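Local coordinates for protein cytosine deaminase (Klebsiella pneumoniae, PDB 4R85) that probably deaminates cytosine and 5-methylcytosine by hydrolysis, using an iron(II) ion held in the barrel of an amidohydrolase fold, at residues T62-E67 / Q311-P316; E67-R72 / W83-A88. One frame throughout, in Å; residues are numbered along the deposited sequence.

In the fold
Both contacts lie at the C-terminal ends of the barrel strands, where the substrate sits, contact 1 between two loops and contact 2 between a loop and helix 76-87. Contact 1 joins the loops after strands 47-57 and 303-305, and so brings the first and last parts of the barrel together. Contact 2 is nested inside the long span of chain that contact 1 closes: the 62-67 segment turns at Thr64-Glu67, continues through Glu67, which they share, and folds back on helix 76-87. Their centres are about 8 Å apart. Trp314 packs on Trp83, and Pro313 O probably accepts a hydrogen bond from Asn71 ND2, so the Trp314 wall of the 5-methylcytosine pocket leans on helix 76-87.

Contact 1: residues T62-E67 / Q311-P316; sequences TLTAGE and QDPWYP. With 17E (5-methylcytosine), chain G.
One carbonyl oxygen, Gln311 O, faces three successive backbone nitrogens, those of Leu63, Thr64 and Ala65. Ala65 N gives Gln311 O a clear hydrogen bond of 2.9 Å, from above the carbonyl plane rather than along a lone pair. Ala65 CB then tucks against the next carbonyl, 3.5 Å from Asp312 O. To one side, Leu63 brings CD2 within 3.6 Å of Gln311 OE1, the two side chains slanting across each other. On the other side Thr64 OG1, which is hydrogen-bonded to Ala61 O, rests 3.3 Å from Pro313 CD; its chi1 of 66° sets the hydroxyl against the CD-CG edge of the proline. These are two loops at the catalytic end of an amidohydrolase barrel, and the second of them carries a wall of the substrate pocket. Asp312 makes an Asx turn there: OD2 accepts from Trp314 N at 2.9 Å and, weakly, from Tyr315 N, while OD1 is hydrogen-bonded to Ser309. Trp314 lays one ring face on 5-methylcytosine, whose C6 sits over the centre of the indole, 3.4 Å from Trp314 CE2. Pro313 CB lies over the opposite face, toward the rim, and Trp314 NE1 is tied to Leu76 O.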
loop_
_atom_site.group_PDB
_atom_site.type_symbol
_atom_site.label_atom_id
_atom_site.label_comp_id
_atom_site.label_asym_id
_atom_site.label_seq_id
_atom_site.Cartn_x
_atom_site.Cartn_y
_atom_site.Cartn_z
ATOM N N THR A 62 11.209 -14.988 -9.864
ATOM C CA THR A 62 10.865 -14.755 -8.463
ATOM C C THR A 62 11.988 -15.172 -7.491
ATOM O O THR A 62 12.691 -16.159 -7.719
ATOM C CB THR A 62 9.530 -15.449 -8.093
ATOM O OG1 THR A 62 9.092 -14.995 -6.810
ATOM C CG2 THR A 62 9.710 -16.963 -8.068
ATOM N N LEU A 63 12.167 -14.389 -6.430
ATOM C CA LEU A 63 13.123 -14.698 -5.361
ATOM C C LEU A 63 14.580 -14.655 -5.830
ATOM O O LEU A 63 15.424 -15.355 -5.278
ATOM C CB LEU A 63 12.821 -16.058 -4.710
ATOM C CG LEU A 63 11.359 -16.332 -4.356
ATOM C CD1 LEU A 63 11.194 -17.685 -3.670
ATOM C CD2 LEU A 63 10.823 -15.214 -3.472
ATOM N N THR A 64 14.868 -13.851 -6.851
ATOM C CA THR A 64 16.246 -13.733 -7.354
ATOM C C THR A 64 16.812 -12.329 -7.153
ATOM O O THR A 64 17.880 -12.010 -7.674
ATOM C CB THR A 64 16.369 -14.085 -8.862
ATOM O OG1 THR A 64 15.657 -13.128 -9.654
ATOM C CG2 THR A 64 15.843 -15.485 -9.153
ATOM N N ALA A 65 16.092 -11.494 -6.405
ATOM C CA ALA A 65 16.563 -10.140 -6.094
ATOM C C ALA A 65 17.994 -10.125 -5.532
ATOM O O ALA A 65 18.298 -10.825 -4.557
ATOM C CB ALA A 65 15.611 -9.461 -5.120
ATOM N N GLY A 66 18.858 -9.332 -6.164
ATOM C CA GLY A 66 20.238 -9.157 -5.733
ATOM C C GLY A 66 21.242 -10.166 -6.270
ATOM O O GLY A 66 22.426 -10.129 -5.904
ATOM N N GLU A 67 20.777 -11.069 -7.129
ATOM C CA GLU A 67 21.628 -12.109 -7.711
ATOM C C GLU A 67 21.887 -11.820 -9.182
ATOM O O GLU A 67 20.960 -11.861 -9.986
ATOM C CB GLU A 67 20.933 -13.472 -7.617
ATOM C CG GLU A 67 20.559 -13.908 -6.205
ATOM C CD GLU A 67 19.741 -15.195 -6.182
ATOM O OE1 GLU A 67 19.373 -15.703 -7.267
ATOM O OE2 GLU A 67 19.459 -15.698 -5.072
ATOM N N GLN A 311 10.127 -10.284 -5.097
ATOM C CA GLN A 311 11.555 -10.310 -4.795
ATOM C C GLN A 311 12.422 -10.671 -5.994
ATOM O O GLN A 311 13.180 -11.640 -5.958
ATOM C CB GLN A 311 11.828 -11.256 -3.625
ATOM C CG GLN A 311 11.110 -10.862 -2.346
ATOM C CD GLN A 311 11.331 -11.854 -1.221
ATOM O OE1 GLN A 311 10.477 -12.699 -0.947
ATOM N NE2 GLN A 311 12.476 -11.751 -0.557
ATOM N N ASP A 312 12.333 -9.879 -7.052
ATOM C CA ASP A 312 13.018 -10.232 -8.285
ATOM C C ASP A 312 13.937 -9.071 -8.743
ATOM O O ASP A 312 14.105 -8.099 -7.991
ATOM C CB ASP A 312 11.980 -10.732 -9.327
ATOM C CG ASP A 312 11.142 -9.613 -9.936
ATOM O OD1 ASP A 312 10.200 -9.940 -10.695
ATOM O OD2 ASP A 312 11.409 -8.420 -9.684
ATOM N N PRO A 313 14.546 -9.158 -9.948
ATOM C CA PRO A 313 15.472 -8.062 -10.283
ATOM C C PRO A 313 14.802 -6.684 -10.448
ATOM O O PRO A 313 15.506 -5.680 -10.432
ATOM C CB PRO A 313 16.058 -8.497 -11.632
ATOM C CG PRO A 313 15.889 -9.977 -11.670
ATOM C CD PRO A 313 14.607 -10.245 -10.950
ATOM N N TRP A 314 13.479 -6.642 -10.584
ATOM C CA TRP A 314 12.769 -5.382 -10.807
ATOM C C TRP A 314 12.171 -4.801 -9.527
ATOM O O TRP A 314 11.977 -3.590 -9.419
ATOM C CB TRP A 314 11.660 -5.556 -11.855
ATOM C CG TRP A 314 12.194 -5.827 -13.215
ATOM C CD1 TRP A 314 12.527 -4.902 -14.171
ATOM C CD2 TRP A 314 12.474 -7.115 -13.780
ATOM N NE1 TRP A 314 12.999 -5.540 -15.298
ATOM C CE2 TRP A 314 12.979 -6.898 -15.082
ATOM C CE3 TRP A 314 12.345 -8.429 -13.311
ATOM C CZ2 TRP A 314 13.366 -7.956 -15.923
ATOM C CZ3 TRP A 314 12.730 -9.484 -14.149
ATOM C CH2 TRP A 314 13.237 -9.235 -15.439
ATOM N N TYR A 315 11.878 -5.664 -8.560
ATOM C CA TYR A 315 11.072 -5.261 -7.413
ATOM C C TYR A 315 11.460 -6.056 -6.167
ATOM O O TYR A 315 11.338 -7.275 -6.145
ATOM C CB TYR A 315 9.595 -5.476 -7.765
ATOM C CG TYR A 315 8.609 -5.067 -6.694
ATOM C CD1 TYR A 315 8.008 -6.021 -5.876
ATOM C CD2 TYR A 315 8.260 -3.733 -6.517
ATOM C CE1 TYR A 315 7.080 -5.658 -4.909
ATOM C CE2 TYR A 315 7.328 -3.358 -5.546
ATOM C CZ TYR A 315 6.745 -4.325 -4.750
ATOM O OH TYR A 315 5.825 -3.962 -3.783
ATOM N N PRO A 316 11.950 -5.367 -5.125
ATOM C CA PRO A 316 12.574 -6.105 -4.012
ATOM C C PRO A 316 11.597 -6.634 -2.967
ATOM O O PRO A 316 12.010 -7.402 -2.094
ATOM C CB PRO A 316 13.525 -5.067 -3.389
ATOM C CG PRO A 316 12.872 -3.736 -3.689
ATOM C CD PRO A 316 12.144 -3.909 -5.017
HETATM N N1 17E G . 10.211 -7.742 -17.335
HETATM C C2 17E G . 9.560 -6.702 -17.857
HETATM O O2 17E G . 9.801 -6.340 -19.158
HETATM N N3 17E G . 8.673 -6.001 -17.144
HETATM C C4 17E G . 8.417 -6.329 -15.866
HETATM N N4 17E G . 7.468 -5.573 -15.113
HETATM C C5 17E G . 9.073 -7.413 -15.277
HETATM C C6 17E G . 9.984 -8.116 -16.060
HETATM C CM5 17E G . 8.797 -7.794 -13.858
#

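Contact 2: residues E67-R72 / W83-A88; sequences EPEWNR and WSQRKA
Arg86 leaves the helix with CG anti to the backbone N and then bends at chi2 (51°), which carries the guanidinium beside Glu67, whose extended side chain runs in the same direction. The salt bridge is made by a single carboxylate oxygen: Glu67 OE1 takes the NE-H of Arg86 at 2.6 Å, close to the guanidinium plane, and a weak second bond from Arg86 NH1 at 3.1 Å. The two planar groups are turned 28° apart. Arg86 NH1 also forms a salt bridge with Asp94, so the arginine serves two acids. Glu67 O packs 3.5 Å from Arg86 CB. Beyond the cis peptide, Pro68 sets its ring across Gln85, CD lying 3.6 Å from Gln85 CB. Farther along, Glu69 and Gln85 cross at about a right angle, and Gln85 NE2 gives Glu69 OE2 a nearly straight bond (171°) of 3.0 Å, in the amide plane but above the carboxylate plane. Gln85 OE1 accepts from Arg82, and Glu69 OE1 forms a salt bridge with Arg72. The contact lies at the protein surface, where the loop following strand 47-57 folds back along the C-terminal part of helix 76-87, with Asp94 of helix 92-108 beside it.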
loop_
_atom_site.group_PDB
_atom_site.type_symbol
_atom_site.label_atom_id
_atom_site.label_comp_id
_atom_site.label_asym_id
_atom_site.label_seq_id
_atom_site.Cartn_x
_atom_site.Cartn_y
_atom_site.Cartn_z
ATOM N N GLU A 67 20.777 -11.069 -7.129
ATOM C CA GLU A 67 21.628 -12.109 -7.711
ATOM C C GLU A 67 21.887 -11.820 -9.182
ATOM O O GLU A 67 20.960 -11.861 -9.986
ATOM C CB GLU A 67 20.933 -13.472 -7.617
ATOM C CG GLU A 67 20.559 -13.908 -6.205
ATOM C CD GLU A 67 19.741 -15.195 -6.182
ATOM O OE1 GLU A 67 19.373 -15.703 -7.267
ATOM O OE2 GLU A 67 19.459 -15.698 -5.072
ATOM N N PRO A 68 23.149 -11.558 -9.557
ATOM C CA PRO A 68 24.355 -11.492 -8.723
ATOM C C PRO A 68 24.577 -10.087 -8.159
ATOM O O PRO A 68 25.449 -9.881 -7.320
ATOM C CB PRO A 68 25.463 -11.858 -9.713
ATOM C CG PRO A 68 24.986 -11.290 -11.001
ATOM C CD PRO A 68 23.470 -11.412 -10.991
ATOM N N GLU A 69 23.790 -9.118 -8.620
ATOM C CA GLU A 69 23.830 -7.796 -8.006
ATOM C C GLU A 69 22.467 -7.112 -8.046
ATOM O O GLU A 69 21.528 -7.608 -8.671
ATOM C CB GLU A 69 24.922 -6.917 -8.626
ATOM C CG GLU A 69 24.787 -6.679 -10.116
ATOM C CD GLU A 69 26.043 -6.055 -10.717
ATOM O OE1 GLU A 69 26.266 -4.838 -10.525
ATOM O OE2 GLU A 69 26.811 -6.784 -11.379
ATOM N N TRP A 70 22.369 -5.972 -7.373
ATOM C CA TRP A 70 21.096 -5.281 -7.205
ATOM C C TRP A 70 20.762 -4.302 -8.334
ATOM O O TRP A 70 21.650 -3.732 -8.968
ATOM C CB TRP A 70 21.075 -4.551 -5.859
ATOM C CG TRP A 70 20.956 -5.481 -4.703
ATOM C CD1 TRP A 70 21.974 -6.056 -4.001
ATOM C CD2 TRP A 70 19.740 -5.962 -4.117
ATOM N NE1 TRP A 70 21.467 -6.863 -3.009
ATOM C CE2 TRP A 70 20.098 -6.821 -3.060
ATOM C CE3 TRP A 70 18.386 -5.745 -4.381
ATOM C CZ2 TRP A 70 19.148 -7.467 -2.269
ATOM C CZ3 TRP A 70 17.441 -6.383 -3.592
ATOM C CH2 TRP A 70 17.826 -7.233 -2.551
ATOM N N ASN A 71 19.465 -4.121 -8.572
ATOM C CA ASN A 71 18.964 -3.070 -9.450
ATOM C C ASN A 71 19.051 -1.734 -8.708
ATOM O O ASN A 71 18.153 -1.383 -7.952
ATOM C CB ASN A 71 17.506 -3.379 -9.826
ATOM C CG ASN A 71 16.923 -2.404 -10.855
ATOM O OD1 ASN A 71 17.464 -1.332 -11.100
ATOM N ND2 ASN A 71 15.794 -2.780 -11.446
ATOM N N ARG A 72 20.125 -0.987 -8.928
ATOM C CA ARG A 72 20.376 0.212 -8.130
ATOM C C ARG A 72 19.511 1.400 -8.535
ATOM O O ARG A 72 19.184 2.246 -7.701
ATOM C CB ARG A 72 21.842 0.622 -8.214
ATOM C CG ARG A 72 22.838 -0.415 -7.713
ATOM C CD ARG A 72 24.250 0.093 -7.930
ATOM N NE ARG A 72 25.065 -0.832 -8.715
ATOM C CZ ARG A 72 25.109 -0.854 -10.045
ATOM N NH1 ARG A 72 24.374 -0.003 -10.750
ATOM N NH2 ARG A 72 25.887 -1.729 -10.670
ATOM N N TRP A 83 18.611 -9.269 -14.829
ATOM C CA TRP A 83 17.992 -10.549 -15.129
ATOM C C TRP A 83 18.843 -11.314 -16.126
ATOM O O TRP A 83 19.016 -12.531 -16.010
ATOM C CB TRP A 83 16.574 -10.348 -15.682
ATOM C CG TRP A 83 15.931 -11.617 -16.153
ATOM C CD1 TRP A 83 15.438 -11.873 -17.403
ATOM C CD2 TRP A 83 15.711 -12.814 -15.381
ATOM N NE1 TRP A 83 14.926 -13.149 -17.453
ATOM C CE2 TRP A 83 15.077 -13.746 -16.229
ATOM C CE3 TRP A 83 15.999 -13.188 -14.062
ATOM C CZ2 TRP A 83 14.718 -15.028 -15.799
ATOM C CZ3 TRP A 83 15.636 -14.466 -13.631
ATOM C CH2 TRP A 83 15.005 -15.367 -14.500
ATOM N N SER A 84 19.367 -10.600 -17.115
ATOM C CA SER A 84 20.282 -11.206 -18.081
ATOM C C SER A 84 21.504 -11.845 -17.397
ATOM O O SER A 84 21.934 -12.930 -17.767
ATOM C CB SER A 84 20.709 -10.169 -19.122
ATOM O OG SER A 84 21.528 -10.766 -20.110
ATOM N N GLN A 85 22.056 -11.174 -16.392
ATOM C CA GLN A 85 23.144 -11.749 -15.598
ATOM C C GLN A 85 22.712 -13.010 -14.855
ATOM O O GLN A 85 23.471 -13.984 -14.764
ATOM C CB GLN A 85 23.633 -10.741 -14.564
ATOM C CG GLN A 85 24.293 -9.519 -15.135
ATOM C CD GLN A 85 24.713 -8.565 -14.040
ATOM O OE1 GLN A 85 23.870 -7.941 -13.404
ATOM N NE2 GLN A 85 26.020 -8.468 -13.794
ATOM N N ARG A 86 21.506 -12.964 -14.294
ATOM C CA ARG A 86 20.981 -14.063 -13.492
ATOM C C ARG A 86 20.694 -15.280 -14.365
ATOM O O ARG A 86 20.817 -16.421 -13.910
ATOM C CB ARG A 86 19.711 -13.624 -12.750
ATOM C CG ARG A 86 19.107 -14.695 -11.829
ATOM C CD ARG A 86 20.161 -15.277 -10.876
ATOM N NE ARG A 86 19.555 -16.142 -9.866
ATOM C CZ ARG A 86 19.289 -17.435 -10.045
ATOM N NH1 ARG A 86 18.730 -18.139 -9.072
ATOM N NH2 ARG A 86 19.571 -18.023 -11.202
ATOM N N LYS A 87 20.314 -15.033 -15.619
ATOM C CA LYS A 87 19.971 -16.119 -16.539
ATOM C C LYS A 87 21.113 -17.088 -16.783
ATOM O O LYS A 87 20.879 -18.245 -17.133
ATOM C CB LYS A 87 19.462 -15.572 -17.876
ATOM C CG LYS A 87 17.994 -15.234 -17.853
ATOM C CD LYS A 87 17.699 -14.083 -18.796
ATOM C CE LYS A 87 17.598 -14.524 -20.229
ATOM N NZ LYS A 87 17.147 -13.387 -21.092
ATOM N N ALA A 88 22.343 -16.619 -16.597
ATOM C CA ALA A 88 23.519 -17.453 -16.814
ATOM C C ALA A 88 23.624 -18.586 -15.795
ATOM O O ALA A 88 24.339 -19.559 -16.025
ATOM C CB ALA A 88 24.778 -16.602 -16.796
#